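Ice-binding protein (PDB 5UYT) probably binds to ice crystals and restrains their growth, acting as a bacterial antifreeze protein built from two ice-binding-like domains. Local coordinates at residues A[203-215]-A[327-339]. Sequence-based numbering, arbitrary orientation.
Sequences ILCGSAVLTGPVA and DAQGNENAVFVIK
Leu210 O is gripped twice: Asn331 ND2 donates to it at 3.1 Å with a nearly straight N-H...O angle of 162°, and a bridging water that also donates to Ala328 O adds a second hydrogen bond. The acceptor lies almost in the amide plane of Asn331. Asn331 CG stands anti to the backbone N (chi1 175°), which carries the amide across to residues 203-215, while OD1 accepts a weak bond from Asn333 N. Replacing Asn331 with an alanine would probably leave Leu210 O with the water alone and take from Asn333 N its weak side-chain acceptor. At the residue after Leu210, Thr211 O accepts from Val335 N at 3.0 Å, and Gly212 CA makes a CA-H...O contact of 3.4 Å with Val335 O, a buried carbonyl that has no conventional donor. Past this point the contact is mostly apolar, although Pro213 O rests against Val335 CB at 3.3 Å. The Pro213 ring sets CG 3.6 Å from Val337 CG2 and 4.0 Å from Val335 CG1, whereas the other branch of Val335, CG2, meets Ala215 CB. At the other end Gln329 spreads its amide between two aliphatic side chains: NE2 lies 3.4 Å from Leu210 CD1, and OE1 is 3.5 Å from Ile203 CG2. A second water accepts from Leu210 N and, weakly, from Gln329 NE2. Residues 203-215, tied to the first domain through the Cys205-Cys144 disulfide, thus run along the turns leading into strand 336-340, an arrangement characteristic of an interdomain linker docked on a right-handed beta-solenoid.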
loop_
_atom_site.group_PDB
_atom_site.type_symbol
_atom_site.label_atom_id
_atom_site.label_comp_id
_atom_site.label_asym_id
_atom_site.label_seq_id
_atom_site.Cartn_x
_atom_site.Cartn_y
_atom_site.Cartn_z
ATOM N N ILE A 203 -10.608 5.514 -4.573
ATOM C CA ILE A 203 -11.476 4.850 -3.619
ATOM C C ILE A 203 -12.832 5.552 -3.706
ATOM O O ILE A 203 -12.994 6.508 -4.493
ATOM C CB ILE A 203 -10.841 4.835 -2.197
ATOM C CG1 ILE A 203 -10.583 6.254 -1.682
ATOM C CG2 ILE A 203 -9.530 4.057 -2.236
ATOM C CD1 ILE A 203 -9.767 6.306 -0.384
ATOM N N LEU A 204 -13.817 5.075 -2.954
ATOM C CA LEU A 204 -15.198 5.574 -3.084
ATOM C C LEU A 204 -15.858 5.116 -4.393
ATOM O O LEU A 204 -15.391 4.157 -5.030
ATOM C CB LEU A 204 -15.265 7.098 -2.899
ATOM C CG LEU A 204 -14.859 7.579 -1.500
ATOM C CD1 LEU A 204 -13.874 8.737 -1.554
ATOM C CD2 LEU A 204 -16.108 7.925 -0.700
ATOM N N CYS A 205 -16.951 5.778 -4.777
ATOM C CA CYS A 205 -17.804 5.311 -5.858
ATOM C C CYS A 205 -18.176 3.836 -5.728
ATOM O O CYS A 205 -18.162 3.094 -6.722
ATOM C CB CYS A 205 -17.180 5.574 -7.230
ATOM S SG CYS A 205 -17.077 7.324 -7.645
ATOM N N GLY A 206 -18.501 3.429 -4.511
ATOM C CA GLY A 206 -19.018 2.085 -4.242
ATOM C C GLY A 206 -17.941 1.031 -4.016
ATOM O O GLY A 206 -18.259 -0.143 -3.870
ATOM N N SER A 207 -16.672 1.425 -4.019
ATOM C CA SER A 207 -15.606 0.460 -3.781
ATOM C C SER A 207 -15.715 -0.029 -2.337
ATOM O O SER A 207 -15.928 0.785 -1.427
ATOM C CB SER A 207 -14.236 1.091 -4.048
ATOM O OG SER A 207 -13.993 2.191 -3.185
ATOM N N ALA A 208 -15.584 -1.341 -2.136
ATOM C CA ALA A 208 -15.619 -1.950 -0.785
ATOM C C ALA A 208 -14.573 -1.383 0.166
ATOM O O ALA A 208 -13.412 -1.217 -0.205
ATOM C CB ALA A 208 -15.444 -3.462 -0.874
ATOM N N VAL A 209 -14.974 -1.106 1.406
ATOM C CA VAL A 209 -14.057 -0.584 2.424
ATOM C C VAL A 209 -13.133 -1.705 2.867
ATOM O O VAL A 209 -13.620 -2.763 3.299
ATOM C CB VAL A 209 -14.803 -0.054 3.671
ATOM C CG1 VAL A 209 -13.822 0.469 4.730
ATOM C CG2 VAL A 209 -15.775 1.035 3.280
ATOM N N LEU A 210 -11.822 -1.489 2.769
ATOM C CA LEU A 210 -10.858 -2.520 3.174
ATOM C C LEU A 210 -10.749 -2.583 4.691
ATOM O O LEU A 210 -10.604 -1.533 5.364
ATOM C CB LEU A 210 -9.476 -2.263 2.543
ATOM C CG LEU A 210 -9.384 -2.332 1.012
ATOM C CD1 LEU A 210 -7.975 -1.942 0.519
ATOM C CD2 LEU A 210 -9.778 -3.704 0.496
ATOM N N THR A 211 -10.800 -3.809 5.219
ATOM C CA THR A 211 -10.688 -4.070 6.649
ATOM C C THR A 211 -9.379 -4.731 7.005
ATOM O O THR A 211 -8.922 -4.618 8.144
ATOM C CB THR A 211 -11.821 -4.991 7.159
ATOM O OG1 THR A 211 -11.782 -6.246 6.453
ATOM C CG2 THR A 211 -13.156 -4.358 6.935
ATOM N N GLY A 212 -8.784 -5.434 6.038
ATOM C CA GLY A 212 -7.686 -6.336 6.357
ATOM C C GLY A 212 -8.241 -7.581 7.069
ATOM O O GLY A 212 -9.470 -7.725 7.250
ATOM N N PRO A 213 -7.346 -8.496 7.462
ATOM C CA PRO A 213 -7.766 -9.725 8.160
ATOM C C PRO A 213 -8.152 -9.455 9.613
ATOM O O PRO A 213 -7.943 -8.348 10.122
ATOM C CB PRO A 213 -6.500 -10.585 8.104
ATOM C CG PRO A 213 -5.380 -9.579 8.174
ATOM C CD PRO A 213 -5.879 -8.425 7.320
ATOM N N VAL A 214 -8.754 -10.458 10.270
ATOM C CA VAL A 214 -8.956 -10.391 11.728
ATOM C C VAL A 214 -7.605 -10.463 12.423
ATOM O O VAL A 214 -6.799 -11.342 12.110
ATOM C CB VAL A 214 -9.869 -11.542 12.208
ATOM C CG1 VAL A 214 -9.970 -11.571 13.731
ATOM C CG2 VAL A 214 -11.240 -11.395 11.590
ATOM N N ALA A 215 -7.352 -9.498 13.312
ATOM C CA ALA A 215 -6.110 -9.389 14.097
ATOM C C ALA A 215 -5.917 -10.626 14.974
ATOM O O ALA A 215 -6.919 -11.211 15.426
ATOM C CB ALA A 215 -6.130 -8.137 14.975
ATOM N N ASP A 327 -1.551 2.572 4.894
ATOM C CA ASP A 327 -2.609 3.537 4.617
ATOM C C ASP A 327 -3.922 2.826 4.908
ATOM O O ASP A 327 -4.325 1.913 4.163
ATOM C CB ASP A 327 -2.512 3.920 3.120
ATOM C CG ASP A 327 -3.631 4.825 2.636
ATOM O OD1 ASP A 327 -4.527 5.198 3.421
ATOM O OD2 ASP A 327 -3.610 5.152 1.400
ATOM N N ALA A 328 -4.603 3.244 5.974
ATOM C CA ALA A 328 -5.884 2.642 6.354
ATOM C C ALA A 328 -7.084 3.171 5.578
ATOM O O ALA A 328 -8.188 2.693 5.780
ATOM C CB ALA A 328 -6.118 2.777 7.869
ATOM N N GLN A 329 -6.856 4.160 4.700
ATOM C CA GLN A 329 -7.925 4.733 3.869
ATOM C C GLN A 329 -9.147 5.205 4.678
ATOM O O GLN A 329 -10.312 5.125 4.216
ATOM C CB GLN A 329 -8.314 3.765 2.732
ATOM C CG GLN A 329 -7.103 3.257 1.936
ATOM C CD GLN A 329 -7.454 2.426 0.680
ATOM O OE1 GLN A 329 -6.874 2.639 -0.387
ATOM N NE2 GLN A 329 -8.342 1.465 0.814
ATOM N N GLY A 330 -8.886 5.757 5.856
ATOM C CA GLY A 330 -9.937 6.348 6.693
ATOM C C GLY A 330 -10.569 5.397 7.708
ATOM O O GLY A 330 -11.420 5.811 8.493
ATOM N N ASN A 331 -10.178 4.124 7.671
ATOM C CA ASN A 331 -10.774 3.095 8.558
ATOM C C ASN A 331 -9.811 2.800 9.705
ATOM O O ASN A 331 -8.866 2.019 9.532
ATOM C CB ASN A 331 -11.057 1.808 7.780
ATOM C CG ASN A 331 -11.560 0.674 8.683
ATOM O OD1 ASN A 331 -11.882 0.877 9.858
ATOM N ND2 ASN A 331 -11.624 -0.517 8.134
ATOM N N GLU A 332 -10.064 3.391 10.875
ATOM C CA GLU A 332 -9.083 3.315 11.984
ATOM C C GLU A 332 -8.923 1.891 12.505
ATOM O O GLU A 332 -7.870 1.537 13.061
ATOM C CB GLU A 332 -9.431 4.276 13.118
ATOM C CG GLU A 332 -10.667 3.902 13.907
ATOM C CD GLU A 332 -10.839 4.730 15.181
ATOM O OE1 GLU A 332 -11.979 4.766 15.678
ATOM O OE2 GLU A 332 -9.843 5.307 15.700
ATOM N N ASN A 333 -9.952 1.066 12.271
ATOM C CA ASN A 333 -9.911 -0.361 12.676
ATOM C C ASN A 333 -9.243 -1.296 11.679
ATOM O O ASN A 333 -9.159 -2.513 11.926
ATOM C CB ASN A 333 -11.303 -0.861 13.054
ATOM C CG ASN A 333 -11.951 -0.000 14.126
ATOM O OD1 ASN A 333 -13.040 0.506 13.930
ATOM N ND2 ASN A 333 -11.260 0.205 15.229
ATOM N N ALA A 334 -8.711 -0.735 10.589
ATOM C CA ALA A 334 -8.051 -1.548 9.564
ATOM C C ALA A 334 -6.828 -2.280 10.143
ATOM O O ALA A 334 -6.054 -1.708 10.902
ATOM C CB ALA A 334 -7.604 -0.668 8.403
ATOM N N VAL A 335 -6.626 -3.526 9.711
ATOM C CA VAL A 335 -5.513 -4.366 10.178
ATOM C C VAL A 335 -4.586 -4.634 8.966
ATOM O O VAL A 335 -5.058 -4.829 7.821
ATOM C CB VAL A 335 -6.045 -5.726 10.685
ATOM C CG1 VAL A 335 -4.909 -6.745 10.900
ATOM C CG2 VAL A 335 -6.852 -5.540 11.963
ATOM N N PHE A 336 -3.289 -4.664 9.240
ATOM C CA PHE A 336 -2.285 -4.963 8.233
ATOM C C PHE A 336 -1.481 -6.132 8.748
ATOM O O PHE A 336 -0.953 -6.085 9.883
ATOM C CB PHE A 336 -1.335 -3.778 8.083
ATOM C CG PHE A 336 -2.017 -2.490 7.718
ATOM C CD1 PHE A 336 -1.998 -2.049 6.393
ATOM C CD2 PHE A 336 -2.655 -1.711 8.697
ATOM C CE1 PHE A 336 -2.612 -0.836 6.052
ATOM C CE2 PHE A 336 -3.268 -0.500 8.349
ATOM C CZ PHE A 336 -3.247 -0.070 7.040
ATOM N N VAL A 337 -1.350 -7.182 7.944
ATOM C CA VAL A 337 -0.473 -8.273 8.337
ATOM C C VAL A 337 0.593 -8.445 7.263
ATOM O O VAL A 337 0.276 -8.536 6.082
ATOM C CB VAL A 337 -1.247 -9.589 8.565
ATOM C CG1 VAL A 337 -0.269 -10.768 8.722
ATOM C CG2 VAL A 337 -2.150 -9.483 9.818
ATOM N N ILE A 338 1.860 -8.480 7.675
ATOM C CA ILE A 338 2.988 -8.616 6.711
ATOM C C ILE A 338 3.731 -9.900 7.066
ATOM O O ILE A 338 4.367 -9.982 8.117
ATOM C CB ILE A 338 3.920 -7.374 6.772
ATOM C CG1 ILE A 338 3.080 -6.144 6.346
ATOM C CG2 ILE A 338 5.109 -7.540 5.798
ATOM C CD1 ILE A 338 3.751 -4.806 6.560
ATOM N N LYS A 339 3.572 -10.930 6.238
ATOM C CA LYS A 339 4.211 -12.224 6.479
ATOM C C LYS A 339 5.530 -12.210 5.702
ATOM O O LYS A 339 5.540 -11.930 4.491
ATOM C CB LYS A 339 3.334 -13.372 5.927
ATOM C CG LYS A 339 1.942 -13.466 6.529
ATOM C CD LYS A 339 1.261 -14.788 6.151
ATOM C CE LYS A 339 0.836 -14.753 4.698
ATOM N NZ LYS A 339 0.169 -16.037 4.334
HETATM O O HOH W 1 -10.019 1.010 4.579
HETATM O O HOH W 2 -10.915 1.032 2.024
#